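Cytoplasmic protein (Cryptococcus neoformans var. grubii serotype A, PDB 7LPO) probably hydrolyses steryl beta-glucosides, releasing the sugar from the sterol, as a sterylglucosidase of glycoside hydrolase family 5. Local coordinates at residues A[54-59]-A[582-587]; A[571-576]-A[591-596]; A[736-741]-A[750-755]; A[690-695]-A[761-766]. All coordinates share one frame; numbering follows the deposited sequence.

In the fold
The four contacts fall into two groups. Contacts 1 and 2 lie in the glycosidase part of the chain, in loops that follow strands 35-43 and 567-570; their centres are about 15 Å apart and they touch, N584 and D583 reaching D576 and S591. Their segments alternate along the sequence, so the long loop after strand 567-570 serves both. Contacts 3 and 4, centres about 10 Å apart, belong to the C-terminal family 5 domain. They meet at its four-stranded antiparallel sheet through neighbouring strands 734-738 and 761-770, and contact 3 reaches from there to strand 749-753; both its segments fall between those of contact 4. About 36 Å between centres separates contact 2 from either.

Contact 1 (A[54-59]-A[582-587]); sequences PSHIRE and GDNWNG
S55 docks on the backbone of 584-586 through its hydroxyl and its amide. With chi1 at 63°, OG sits between the backbone N and the carbonyl carbon, and from there it accepts a nearly straight bond from the amide of N586 (N586 N to S55 OG 2.9 Å, 167° at the hydrogen). The same OG is hydrogen-bonded to H180. The second link is weak though straight: S55 N lies 3.4 Å from N584 O. Beside it, P54 CB rests on N584 CB at 3.8 Å, and N584 OD1 stands at the edge of the H56 ring, 4.2 Å from CE1. N586 turns its amide back over the W585 indole, where ND2 lies 3.2 Å above one face toward the rim; that nitrogen also bonds G152 O. W585 NE1 is tied to G153 O. The nearest atoms of the W585 side chain and a bound Tris, probably from the crystallisation medium, are about 3 Å apart, so these loops may border a pocket of this family 5 glycosidase.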
loop_
_atom_site.group_PDB
_atom_site.type_symbol
_atom_site.label_atom_id
_atom_site.label_comp_id
_atom_site.label_asym_id
_atom_site.label_seq_id
_atom_site.Cartn_x
_atom_site.Cartn_y
_atom_site.Cartn_z
ATOM N N PRO A 54 -3.925 -0.093 19.557
ATOM C CA PRO A 54 -3.172 0.753 18.612
ATOM C C PRO A 54 -1.676 0.732 18.918
ATOM O O PRO A 54 -1.229 0.299 19.988
ATOM C CB PRO A 54 -3.769 2.146 18.829
ATOM C CG PRO A 54 -4.172 2.127 20.305
ATOM C CD PRO A 54 -4.684 0.700 20.539
ATOM N N SER A 55 -0.913 1.266 17.955
ATOM C CA SER A 55 0.542 1.137 17.952
ATOM C C SER A 55 1.182 1.725 19.204
ATOM O O SER A 55 2.256 1.274 19.614
ATOM C CB SER A 55 1.129 1.826 16.706
ATOM O OG SER A 55 0.874 3.229 16.705
ATOM N N HIS A 56 0.567 2.737 19.809
ATOM C CA HIS A 56 1.226 3.444 20.898
ATOM C C HIS A 56 1.000 2.824 22.272
ATOM O O HIS A 56 1.642 3.257 23.232
ATOM C CB HIS A 56 0.776 4.913 20.948
ATOM C CG HIS A 56 -0.698 5.104 21.131
ATOM N ND1 HIS A 56 -1.600 4.961 20.097
ATOM C CD2 HIS A 56 -1.424 5.465 22.216
ATOM C CE1 HIS A 56 -2.817 5.226 20.538
ATOM N NE2 HIS A 56 -2.740 5.521 21.824
ATOM N N ILE A 57 0.128 1.824 22.394
ATOM C CA ILE A 57 -0.236 1.289 23.705
ATOM C C ILE A 57 0.490 -0.036 23.935
ATOM O O ILE A 57 0.286 -1.006 23.210
ATOM C CB ILE A 57 -1.756 1.121 23.843
ATOM C CG1 ILE A 57 -2.344 2.478 24.241
ATOM C CG2 ILE A 57 -2.061 0.087 24.888
ATOM C CD1 ILE A 57 -3.830 2.568 24.101
ATOM N N ARG A 58 1.315 -0.064 24.977
ATOM C CA ARG A 58 2.080 -1.270 25.267
ATOM C C ARG A 58 1.274 -2.284 26.071
ATOM O O ARG A 58 1.485 -3.495 25.927
ATOM C CB ARG A 58 3.353 -0.913 26.030
ATOM C CG ARG A 58 4.188 -2.140 26.309
ATOM C CD ARG A 58 5.662 -1.861 26.614
ATOM N NE ARG A 58 6.379 -3.134 26.535
ATOM C CZ ARG A 58 6.718 -3.879 27.582
ATOM N NH1 ARG A 58 6.444 -3.465 28.813
ATOM N NH2 ARG A 58 7.345 -5.035 27.398
ATOM N N GLU A 59 0.358 -1.823 26.918
ATOM C CA GLU A 59 -0.408 -2.746 27.744
ATOM C C GLU A 59 -1.238 -3.687 26.875
ATOM O O GLU A 59 -1.973 -3.247 25.984
ATOM C CB GLU A 59 -1.312 -1.973 28.698
ATOM C CG GLU A 59 -2.106 -2.858 29.631
ATOM C CD GLU A 59 -2.851 -2.066 30.684
ATOM O OE1 GLU A 59 -2.189 -1.351 31.471
ATOM O OE2 GLU A 59 -4.097 -2.156 30.722
ATOM N N GLY A 582 -3.616 10.244 15.151
ATOM C CA GLY A 582 -3.675 10.016 13.719
ATOM C C GLY A 582 -4.429 8.741 13.396
ATOM O O GLY A 582 -5.476 8.438 13.988
ATOM N N ASP A 583 -3.871 7.965 12.450
ATOM C CA ASP A 583 -4.443 6.687 12.055
ATOM C C ASP A 583 -4.213 5.587 13.117
ATOM O O ASP A 583 -4.564 4.445 12.824
ATOM C CB ASP A 583 -3.861 6.216 10.715
ATOM C CG ASP A 583 -4.202 7.142 9.545
ATOM O OD1 ASP A 583 -5.133 7.976 9.648
ATOM O OD2 ASP A 583 -3.522 7.022 8.502
ATOM N N ASN A 584 -3.634 5.933 14.271
ATOM C CA ASN A 584 -3.360 4.985 15.350
ATOM C C ASN A 584 -2.297 3.974 14.943
ATOM O O ASN A 584 -2.348 2.809 15.350
ATOM C CB ASN A 584 -4.629 4.256 15.799
ATOM C CG ASN A 584 -5.677 5.197 16.327
ATOM O OD1 ASN A 584 -5.462 5.864 17.332
ATOM N ND2 ASN A 584 -6.813 5.276 15.640
ATOM N N TRP A 585 -1.320 4.421 14.152
ATOM C CA TRP A 585 -0.278 3.530 13.648
ATOM C C TRP A 585 0.969 4.362 13.350
ATOM O O TRP A 585 1.047 5.031 12.311
ATOM C CB TRP A 585 -0.769 2.792 12.414
ATOM C CG TRP A 585 0.141 1.699 11.956
ATOM C CD1 TRP A 585 0.193 0.426 12.433
ATOM C CD2 TRP A 585 1.127 1.784 10.920
ATOM N NE1 TRP A 585 1.153 -0.293 11.761
ATOM C CE2 TRP A 585 1.743 0.518 10.828
ATOM C CE3 TRP A 585 1.559 2.812 10.072
ATOM C CZ2 TRP A 585 2.769 0.247 9.921
ATOM C CZ3 TRP A 585 2.571 2.543 9.163
ATOM C CH2 TRP A 585 3.165 1.267 9.095
ATOM N N ASN A 586 1.928 4.318 14.272
ATOM C CA ASN A 586 3.294 4.783 14.050
ATOM C C ASN A 586 3.370 6.271 13.733
ATOM O O ASN A 586 4.342 6.736 13.125
ATOM C CB ASN A 586 3.964 3.968 12.938
ATOM C CG ASN A 586 4.263 2.540 13.366
ATOM O OD1 ASN A 586 4.303 2.240 14.558
ATOM N ND2 ASN A 586 4.492 1.661 12.394
ATOM N N GLY A 587 2.384 7.039 14.164
ATOM C CA GLY A 587 2.402 8.465 13.944
ATOM C C GLY A 587 1.899 8.898 12.592
ATOM O O GLY A 587 1.911 10.098 12.308
#

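Contact 2 (A[571-576]-A[591-596]); sequences WNYVPD and SLWSVD
S591 OG is gripped from both segments: it donates to W593 O at 2.7 Å, in the carbonyl plane on a lone pair, and accepts the amide of V574 (V574 N to S591 OG 3.0 Å, 151° at the hydrogen). A chi1 of -178° turns OG beside its own carbonyl carbon, which brings it within range of both. Two residues before V574, N572 O receives L592 N at 3.1 Å, and S591 CA adds a CH···O contact to the same oxygen. Y573 and W593 cross at a slant, planes 28° apart and so far offset that little of one ring covers the other; Y573 CE1 meets W593 CB at 3.6 Å and Y573 OH hovers over one indole face. That hydroxyl bonds R90 and H87 of helix 83-93, while W593 NE1 bonds D657 O. A water bridges P575 O and V595 N. The segments form a buried loop pair following strand 567-570, packed against strand 35-43 and helix 83-93 of the TIM-barrel catalytic domain expected for family 5.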
loop_
_atom_site.group_PDB
_atom_site.type_symbol
_atom_site.label_atom_id
_atom_site.label_comp_id
_atom_site.label_asym_id
_atom_site.label_seq_id
_atom_site.Cartn_x
_atom_site.Cartn_y
_atom_site.Cartn_z
ATOM N N TRP A 571 -4.432 6.022 -0.160
ATOM C CA TRP A 571 -4.148 5.634 1.220
ATOM C C TRP A 571 -4.381 6.852 2.113
ATOM O O TRP A 571 -3.670 7.853 1.975
ATOM C CB TRP A 571 -2.706 5.127 1.382
ATOM C CG TRP A 571 -2.484 4.563 2.758
ATOM C CD1 TRP A 571 -2.128 5.249 3.882
ATOM C CD2 TRP A 571 -2.662 3.198 3.161
ATOM N NE1 TRP A 571 -2.084 4.398 4.964
ATOM C CE2 TRP A 571 -2.407 3.133 4.549
ATOM C CE3 TRP A 571 -3.013 2.029 2.484
ATOM C CZ2 TRP A 571 -2.478 1.940 5.268
ATOM C CZ3 TRP A 571 -3.091 0.846 3.195
ATOM C CH2 TRP A 571 -2.826 0.808 4.574
ATOM N N ASN A 572 -5.364 6.790 3.021
ATOM C CA ASN A 572 -6.350 5.724 3.164
ATOM C C ASN A 572 -7.612 6.344 3.810
ATOM O O ASN A 572 -7.709 7.564 3.971
ATOM C CB ASN A 572 -5.821 4.567 4.004
ATOM C CG ASN A 572 -5.391 4.991 5.391
ATOM O OD1 ASN A 572 -5.060 6.158 5.652
ATOM N ND2 ASN A 572 -5.377 4.032 6.289
ATOM N N TYR A 573 -8.570 5.501 4.177
ATOM C CA TYR A 573 -9.798 5.904 4.857
ATOM C C TYR A 573 -9.858 5.153 6.182
ATOM O O TYR A 573 -9.908 3.920 6.197
ATOM C CB TYR A 573 -11.013 5.594 3.983
ATOM C CG TYR A 573 -12.324 6.141 4.482
ATOM C CD1 TYR A 573 -12.739 7.426 4.146
ATOM C CD2 TYR A 573 -13.164 5.360 5.277
ATOM C CE1 TYR A 573 -13.955 7.926 4.603
ATOM C CE2 TYR A 573 -14.375 5.839 5.728
ATOM C CZ TYR A 573 -14.773 7.124 5.387
ATOM O OH TYR A 573 -15.984 7.603 5.852
ATOM N N VAL A 574 -9.833 5.887 7.285
ATOM C CA VAL A 574 -9.723 5.273 8.603
ATOM C C VAL A 574 -10.860 5.762 9.488
ATOM O O VAL A 574 -10.775 6.872 10.042
ATOM C CB VAL A 574 -8.367 5.591 9.251
ATOM C CG1 VAL A 574 -8.220 4.876 10.578
ATOM C CG2 VAL A 574 -7.218 5.230 8.306
ATOM N N PRO A 575 -11.911 4.960 9.683
ATOM C CA PRO A 575 -13.044 5.420 10.509
ATOM C C PRO A 575 -12.687 5.910 11.906
ATOM O O PRO A 575 -13.394 6.782 12.429
ATOM C CB PRO A 575 -13.949 4.182 10.573
ATOM C CG PRO A 575 -13.679 3.471 9.241
ATOM C CD PRO A 575 -12.200 3.688 8.984
ATOM N N ASP A 576 -11.624 5.404 12.533
ATOM C CA ASP A 576 -11.313 5.776 13.910
ATOM C C ASP A 576 -10.095 6.695 14.012
ATOM O O ASP A 576 -9.513 6.827 15.092
ATOM C CB ASP A 576 -11.116 4.526 14.773
ATOM C CG ASP A 576 -9.907 3.701 14.355
ATOM O OD1 ASP A 576 -9.218 4.075 13.380
ATOM O OD2 ASP A 576 -9.647 2.666 15.004
ATOM N N SER A 591 -5.604 9.551 6.790
ATOM C CA SER A 591 -7.025 9.356 6.539
ATOM C C SER A 591 -7.657 10.598 5.924
ATOM O O SER A 591 -7.407 11.730 6.353
ATOM C CB SER A 591 -7.757 9.003 7.830
ATOM O OG SER A 591 -9.134 8.772 7.574
ATOM N N LEU A 592 -8.506 10.370 4.919
ATOM C CA LEU A 592 -9.285 11.438 4.311
ATOM C C LEU A 592 -10.319 12.029 5.261
ATOM O O LEU A 592 -10.818 13.131 5.003
ATOM C CB LEU A 592 -10.011 10.912 3.074
ATOM C CG LEU A 592 -9.167 10.250 1.994
ATOM C CD1 LEU A 592 -10.055 9.842 0.839
ATOM C CD2 LEU A 592 -8.073 11.192 1.540
ATOM N N TRP A 593 -10.659 11.318 6.333
ATOM C CA TRP A 593 -11.833 11.604 7.144
ATOM C C TRP A 593 -11.494 11.330 8.603
ATOM O O TRP A 593 -10.710 10.431 8.913
ATOM C CB TRP A 593 -13.027 10.752 6.648
ATOM C CG TRP A 593 -14.337 11.104 7.257
ATOM C CD1 TRP A 593 -15.254 11.985 6.772
ATOM C CD2 TRP A 593 -14.887 10.578 8.472
ATOM N NE1 TRP A 593 -16.337 12.060 7.623
ATOM C CE2 TRP A 593 -16.136 11.199 8.670
ATOM C CE3 TRP A 593 -14.444 9.645 9.413
ATOM C CZ2 TRP A 593 -16.943 10.924 9.773
ATOM C CZ3 TRP A 593 -15.244 9.377 10.507
ATOM C CH2 TRP A 593 -16.476 10.018 10.681
ATOM N N SER A 594 -12.073 12.129 9.493
ATOM C CA SER A 594 -11.842 11.982 10.922
ATOM C C SER A 594 -13.029 12.549 11.679
ATOM O O SER A 594 -13.516 13.634 11.346
ATOM C CB SER A 594 -10.566 12.702 11.369
ATOM O OG SER A 594 -10.436 12.662 12.784
ATOM N N VAL A 595 -13.484 11.818 12.703
ATOM C CA VAL A 595 -14.555 12.333 13.552
ATOM C C VAL A 595 -14.140 13.643 14.206
ATOM O O VAL A 595 -14.984 14.502 14.474
ATOM C CB VAL A 595 -14.958 11.300 14.623
ATOM C CG1 VAL A 595 -15.524 10.052 13.980
ATOM C CG2 VAL A 595 -13.763 10.972 15.508
ATOM N N ASP A 596 -12.846 13.817 14.498
ATOM C CA ASP A 596 -12.386 15.062 15.108
ATOM C C ASP A 596 -12.552 16.267 14.184
ATOM O O ASP A 596 -12.393 17.407 14.635
ATOM C CB ASP A 596 -10.919 14.935 15.526
ATOM C CG ASP A 596 -10.736 14.141 16.812
ATOM O OD1 ASP A 596 -11.727 13.948 17.546
ATOM O OD2 ASP A 596 -9.599 13.711 17.094
HETATM O O HOH W 1 -12.379 9.150 13.053
#

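Contact 3 (A[736-741]-A[750-755]); sequences IVASHG and LRWWYP
W752, with the most surface buried here, points its indole N-H at the backbone beyond strand 734-738: NE1 donates to H740 O at 3.0 Å, 167° at the hydrogen, with the oxygen only 4° out of the ring plane. Chi1 of -175° places the indole beside its carbonyl carbon. A738 CB lies 3.7 Å from the same W752 NE1, and Y754 CD2 sits 3.3 Å above the centre of one face of the indole. G741 is next in buried surface: its CA approaches W753 O at 3.1 Å in a CH···O contact and faces Y754 CB at 4.0 Å, an approach with no room for a side chain. H740 supplies the acceptor, and its ring also stacks on Y764. At the opposite end I736 and L750 meet tip to tip, CD1 to CD1 at 4.0 Å. W752 and L750 also touch I766 of strand 761-770, so these residues join two sheets through the apolar interior of a C-terminal beta domain.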
loop_
_atom_site.group_PDB
_atom_site.type_symbol
_atom_site.label_atom_id
_atom_site.label_comp_id
_atom_site.label_asym_id
_atom_site.label_seq_id
_atom_site.Cartn_x
_atom_site.Cartn_y
_atom_site.Cartn_z
ATOM N N ILE A 736 -21.543 22.949 -19.931
ATOM C CA ILE A 736 -20.864 21.842 -20.593
ATOM C C ILE A 736 -20.659 22.187 -22.062
ATOM O O ILE A 736 -21.592 22.631 -22.738
ATOM C CB ILE A 736 -21.663 20.534 -20.455
ATOM C CG1 ILE A 736 -21.778 20.131 -18.975
ATOM C CG2 ILE A 736 -21.018 19.434 -21.281
ATOM C CD1 ILE A 736 -22.827 19.079 -18.710
ATOM N N VAL A 737 -19.443 21.964 -22.555
ATOM C CA VAL A 737 -19.093 22.187 -23.954
ATOM C C VAL A 737 -18.459 20.901 -24.470
ATOM O O VAL A 737 -17.344 20.549 -24.068
ATOM C CB VAL A 737 -18.138 23.375 -24.130
ATOM C CG1 VAL A 737 -17.798 23.580 -25.604
ATOM C CG2 VAL A 737 -18.753 24.637 -23.543
ATOM N N ALA A 738 -19.166 20.198 -25.349
ATOM C CA ALA A 738 -18.666 18.979 -25.968
ATOM C C ALA A 738 -18.465 19.194 -27.463
ATOM O O ALA A 738 -19.289 19.831 -28.126
ATOM C CB ALA A 738 -19.623 17.809 -25.728
ATOM N N SER A 739 -17.365 18.653 -27.990
ATOM C CA SER A 739 -17.010 18.872 -29.386
ATOM C C SER A 739 -17.879 18.054 -30.333
ATOM O O SER A 739 -18.095 18.463 -31.479
ATOM C CB SER A 739 -15.538 18.520 -29.609
ATOM O OG SER A 739 -15.321 17.144 -29.336
ATOM N N HIS A 740 -18.352 16.899 -29.879
ATOM C CA HIS A 740 -19.222 16.024 -30.645
ATOM C C HIS A 740 -20.322 15.523 -29.722
ATOM O O HIS A 740 -20.169 15.506 -28.500
ATOM C CB HIS A 740 -18.458 14.820 -31.229
ATOM C CG HIS A 740 -17.323 15.191 -32.131
ATOM N ND1 HIS A 740 -16.209 15.872 -31.688
ATOM C CD2 HIS A 740 -17.127 14.967 -33.453
ATOM C CE1 HIS A 740 -15.377 16.057 -32.698
ATOM N NE2 HIS A 740 -15.913 15.521 -33.782
ATOM N N GLY A 741 -21.441 15.115 -30.316
ATOM C CA GLY A 741 -22.449 14.373 -29.581
ATOM C C GLY A 741 -23.342 15.219 -28.685
ATOM O O GLY A 741 -23.471 16.440 -28.835
ATOM N N LEU A 750 -22.700 12.515 -15.471
ATOM C CA LEU A 750 -22.820 13.070 -16.810
ATOM C C LEU A 750 -22.743 11.930 -17.816
ATOM O O LEU A 750 -21.842 11.088 -17.735
ATOM C CB LEU A 750 -21.712 14.087 -17.073
ATOM C CG LEU A 750 -21.529 14.524 -18.523
ATOM C CD1 LEU A 750 -22.801 15.130 -19.053
ATOM C CD2 LEU A 750 -20.391 15.508 -18.605
ATOM N N ARG A 751 -23.688 11.897 -18.752
ATOM C CA ARG A 751 -23.750 10.863 -19.777
ATOM C C ARG A 751 -23.528 11.518 -21.127
ATOM O O ARG A 751 -24.149 12.538 -21.428
ATOM C CB ARG A 751 -25.093 10.131 -19.747
ATOM C CG ARG A 751 -25.315 9.363 -18.459
ATOM C CD ARG A 751 -26.497 8.407 -18.551
ATOM N NE ARG A 751 -26.574 7.560 -17.360
ATOM C CZ ARG A 751 -27.264 7.872 -16.264
ATOM N NH1 ARG A 751 -27.950 9.007 -16.207
ATOM N NH2 ARG A 751 -27.273 7.048 -15.224
ATOM N N TRP A 752 -22.650 10.930 -21.936
ATOM C CA TRP A 752 -22.133 11.566 -23.143
ATOM C C TRP A 752 -22.198 10.578 -24.302
ATOM O O TRP A 752 -21.389 9.643 -24.381
ATOM C CB TRP A 752 -20.710 12.057 -22.898
ATOM C CG TRP A 752 -20.112 12.839 -24.018
ATOM C CD1 TRP A 752 -20.773 13.454 -25.043
ATOM C CD2 TRP A 752 -18.720 13.101 -24.227
ATOM N NE1 TRP A 752 -19.878 14.077 -25.876
ATOM C CE2 TRP A 752 -18.611 13.871 -25.398
ATOM C CE3 TRP A 752 -17.556 12.754 -23.539
ATOM C CZ2 TRP A 752 -17.389 14.305 -25.888
ATOM C CZ3 TRP A 752 -16.348 13.183 -24.030
ATOM C CH2 TRP A 752 -16.271 13.953 -25.188
ATOM N N TRP A 753 -23.174 10.776 -25.185
ATOM C CA TRP A 753 -23.318 9.980 -26.394
ATOM C C TRP A 753 -22.631 10.692 -27.550
ATOM O O TRP A 753 -22.733 11.917 -27.681
ATOM C CB TRP A 753 -24.787 9.766 -26.767
ATOM C CG TRP A 753 -25.628 9.013 -25.784
ATOM C CD1 TRP A 753 -25.981 7.701 -25.850
ATOM C CD2 TRP A 753 -26.258 9.539 -24.617
ATOM N NE1 TRP A 753 -26.786 7.370 -24.790
ATOM C CE2 TRP A 753 -26.967 8.482 -24.013
ATOM C CE3 TRP A 753 -26.292 10.801 -24.020
ATOM C CZ2 TRP A 753 -27.692 8.649 -22.842
ATOM C CZ3 TRP A 753 -27.016 10.964 -22.859
ATOM C CH2 TRP A 753 -27.705 9.900 -22.285
ATOM N N TYR A 754 -21.950 9.928 -28.400
ATOM C CA TYR A 754 -21.381 10.514 -29.605
ATOM C C TYR A 754 -21.199 9.428 -30.649
ATOM O O TYR A 754 -21.059 8.252 -30.295
ATOM C CB TYR A 754 -20.040 11.220 -29.329
ATOM C CG TYR A 754 -19.087 10.510 -28.387
ATOM C CD1 TYR A 754 -18.433 9.347 -28.769
ATOM C CD2 TYR A 754 -18.819 11.028 -27.128
ATOM C CE1 TYR A 754 -17.557 8.702 -27.900
ATOM C CE2 TYR A 754 -17.949 10.399 -26.262
ATOM C CZ TYR A 754 -17.318 9.241 -26.654
ATOM O OH TYR A 754 -16.451 8.628 -25.783
ATOM N N PRO A 755 -21.221 9.780 -31.933
ATOM C CA PRO A 755 -20.892 8.800 -32.973
ATOM C C PRO A 755 -19.390 8.666 -33.153
ATOM O O PRO A 755 -18.645 9.648 -33.089
ATOM C CB PRO A 755 -21.541 9.392 -34.230
ATOM C CG PRO A 755 -21.484 10.878 -33.996
ATOM C CD PRO A 755 -21.670 11.068 -32.502
#

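Contact 4 (A[690-695]-A[761-766]); sequences KYAVRV and EEVYTI
Strands 689-696 and 761-770 are neighbours in the four-stranded antiparallel sheet of the C-terminal domain, their short segments 4.6 Å apart at closest approach and directed 157° from each other. Three hydrogen-bonded pairs, Y691 with I766, V693 with Y764 and V695 with E762, give six backbone bonds, for example Y691 N to I766 O at 2.9 Å. They alternate with the non-hydrogen-bonded pairs A692 with T765 and R694 with V763. On the face of Y691, V693 and V695, the V695 methyl CG2 sits over the Y764 ring in a CH-pi contact, 4.1 Å from its centroid and 21° off the normal. Y764 OH bonds P755 O. Y691 CB meets I766 CG2 at 3.7 Å. On the other face, R694 bends at chi3 (-63°) so that V763 CG2 lies over its guanidinium, 3.8 Å from NH2. R694 NH1 makes a long salt bridge to E761 OE1 at 3.4 Å, while NE pairs with E678. Apolar side chains on the Y691 face meet W752 and L750 of strand 749-753, whereas the reverse carries A692, V763 and T765 with R694: the two-faced character of a beta-sandwich-like sheet.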
loop_
_atom_site.group_PDB
_atom_site.type_symbol
_atom_site.label_atom_id
_atom_site.label_comp_id
_atom_site.label_asym_id
_atom_site.label_seq_id
_atom_site.Cartn_x
_atom_site.Cartn_y
_atom_site.Cartn_z
ATOM N N LYS A 690 -11.544 19.307 -18.189
ATOM C CA LYS A 690 -11.422 19.022 -19.611
ATOM C C LYS A 690 -10.986 17.576 -19.790
ATOM O O LYS A 690 -9.976 17.150 -19.222
ATOM C CB LYS A 690 -10.421 19.968 -20.282
ATOM C CG LYS A 690 -10.172 19.648 -21.749
ATOM C CD LYS A 690 -9.592 20.841 -22.481
ATOM C CE LYS A 690 -9.579 20.605 -23.992
ATOM N NZ LYS A 690 -8.283 21.005 -24.621
ATOM N N TYR A 691 -11.755 16.827 -20.573
ATOM C CA TYR A 691 -11.494 15.419 -20.837
ATOM C C TYR A 691 -11.403 15.217 -22.342
ATOM O O TYR A 691 -12.333 15.574 -23.077
ATOM C CB TYR A 691 -12.600 14.555 -20.241
ATOM C CG TYR A 691 -12.432 13.082 -20.486
ATOM C CD1 TYR A 691 -11.177 12.482 -20.430
ATOM C CD2 TYR A 691 -13.523 12.282 -20.770
ATOM C CE1 TYR A 691 -11.021 11.141 -20.653
ATOM C CE2 TYR A 691 -13.374 10.926 -20.980
ATOM C CZ TYR A 691 -12.127 10.364 -20.918
ATOM O OH TYR A 691 -11.987 9.013 -21.122
ATOM N N ALA A 692 -10.291 14.635 -22.795
ATOM C CA ALA A 692 -10.072 14.289 -24.195
ATOM C C ALA A 692 -10.000 12.775 -24.339
ATOM O O ALA A 692 -9.299 12.106 -23.571
ATOM C CB ALA A 692 -8.781 14.919 -24.719
ATOM N N VAL A 693 -10.700 12.241 -25.336
ATOM C CA VAL A 693 -10.783 10.803 -25.558
ATOM C C VAL A 693 -10.468 10.496 -27.019
ATOM O O VAL A 693 -10.932 11.189 -27.930
ATOM C CB VAL A 693 -12.172 10.258 -25.162
ATOM C CG1 VAL A 693 -13.260 11.128 -25.748
ATOM C CG2 VAL A 693 -12.337 8.809 -25.601
ATOM N N ARG A 694 -9.669 9.459 -27.238
ATOM C CA ARG A 694 -9.356 8.977 -28.577
ATOM C C ARG A 694 -10.398 7.936 -28.962
ATOM O O ARG A 694 -10.519 6.901 -28.295
ATOM C CB ARG A 694 -7.949 8.382 -28.616
ATOM C CG ARG A 694 -7.478 7.935 -29.993
ATOM C CD ARG A 694 -5.966 7.717 -30.025
ATOM N NE ARG A 694 -5.232 8.954 -29.763
ATOM C CZ ARG A 694 -4.943 9.871 -30.684
ATOM N NH1 ARG A 694 -5.309 9.700 -31.944
ATOM N NH2 ARG A 694 -4.280 10.964 -30.345
ATOM N N VAL A 695 -11.152 8.217 -30.024
ATOM C CA VAL A 695 -12.266 7.383 -30.464
ATOM C C VAL A 695 -11.935 6.844 -31.851
ATOM O O VAL A 695 -11.639 7.618 -32.767
ATOM C CB VAL A 695 -13.593 8.169 -30.489
ATOM C CG1 VAL A 695 -14.780 7.233 -30.757
ATOM C CG2 VAL A 695 -13.813 8.924 -29.179
ATOM N N GLU A 761 -9.263 7.560 -36.528
ATOM C CA GLU A 761 -9.429 7.898 -35.126
ATOM C C GLU A 761 -9.401 9.409 -34.985
ATOM O O GLU A 761 -8.787 10.114 -35.789
ATOM C CB GLU A 761 -8.351 7.255 -34.243
ATOM C CG GLU A 761 -6.971 7.183 -34.864
ATOM C CD GLU A 761 -6.026 6.293 -34.069
ATOM O OE1 GLU A 761 -4.937 6.776 -33.682
ATOM O OE2 GLU A 761 -6.378 5.113 -33.823
ATOM N N GLU A 762 -10.069 9.894 -33.944
ATOM C CA GLU A 762 -10.285 11.314 -33.736
ATOM C C GLU A 762 -10.419 11.553 -32.242
ATOM O O GLU A 762 -10.950 10.707 -31.518
ATOM C CB GLU A 762 -11.537 11.778 -34.484
ATOM C CG GLU A 762 -11.629 13.266 -34.738
ATOM C CD GLU A 762 -12.799 13.603 -35.648
ATOM O OE1 GLU A 762 -13.101 12.785 -36.551
ATOM O OE2 GLU A 762 -13.421 14.668 -35.457
ATOM N N VAL A 763 -9.916 12.691 -31.782
ATOM C CA VAL A 763 -9.997 13.067 -30.379
ATOM C C VAL A 763 -11.207 13.973 -30.186
ATOM O O VAL A 763 -11.266 15.077 -30.739
ATOM C CB VAL A 763 -8.711 13.765 -29.906
ATOM C CG1 VAL A 763 -8.879 14.232 -28.458
ATOM C CG2 VAL A 763 -7.516 12.845 -30.055
ATOM N N TYR A 764 -12.164 13.511 -29.394
ATOM C CA TYR A 764 -13.266 14.334 -28.925
ATOM C C TYR A 764 -12.905 14.944 -27.571
ATOM O O TYR A 764 -12.062 14.424 -26.837
ATOM C CB TYR A 764 -14.537 13.501 -28.789
ATOM C CG TYR A 764 -15.005 12.796 -30.038
ATOM C CD1 TYR A 764 -14.386 12.993 -31.260
ATOM C CD2 TYR A 764 -16.095 11.941 -29.990
ATOM C CE1 TYR A 764 -14.839 12.350 -32.399
ATOM C CE2 TYR A 764 -16.545 11.295 -31.106
ATOM C CZ TYR A 764 -15.917 11.497 -32.309
ATOM O OH TYR A 764 -16.391 10.839 -33.419
ATOM N N THR A 765 -13.553 16.059 -27.243
ATOM C CA THR A 765 -13.293 16.737 -25.982
ATOM C C THR A 765 -14.603 17.170 -25.342
ATOM O O THR A 765 -15.592 17.453 -26.024
ATOM C CB THR A 765 -12.391 17.977 -26.152
ATOM O OG1 THR A 765 -13.065 18.969 -26.948
ATOM C CG2 THR A 765 -11.072 17.597 -26.804
ATOM N N ILE A 766 -14.585 17.244 -24.016
ATOM C CA ILE A 766 -15.707 17.747 -23.235
ATOM C C ILE A 766 -15.132 18.614 -22.128
ATOM O O ILE A 766 -14.157 18.225 -21.474
ATOM C CB ILE A 766 -16.576 16.607 -22.659
ATOM C CG1 ILE A 766 -17.854 17.187 -22.056
ATOM C CG2 ILE A 766 -15.816 15.790 -21.628
ATOM C CD1 ILE A 766 -18.979 16.175 -21.922
#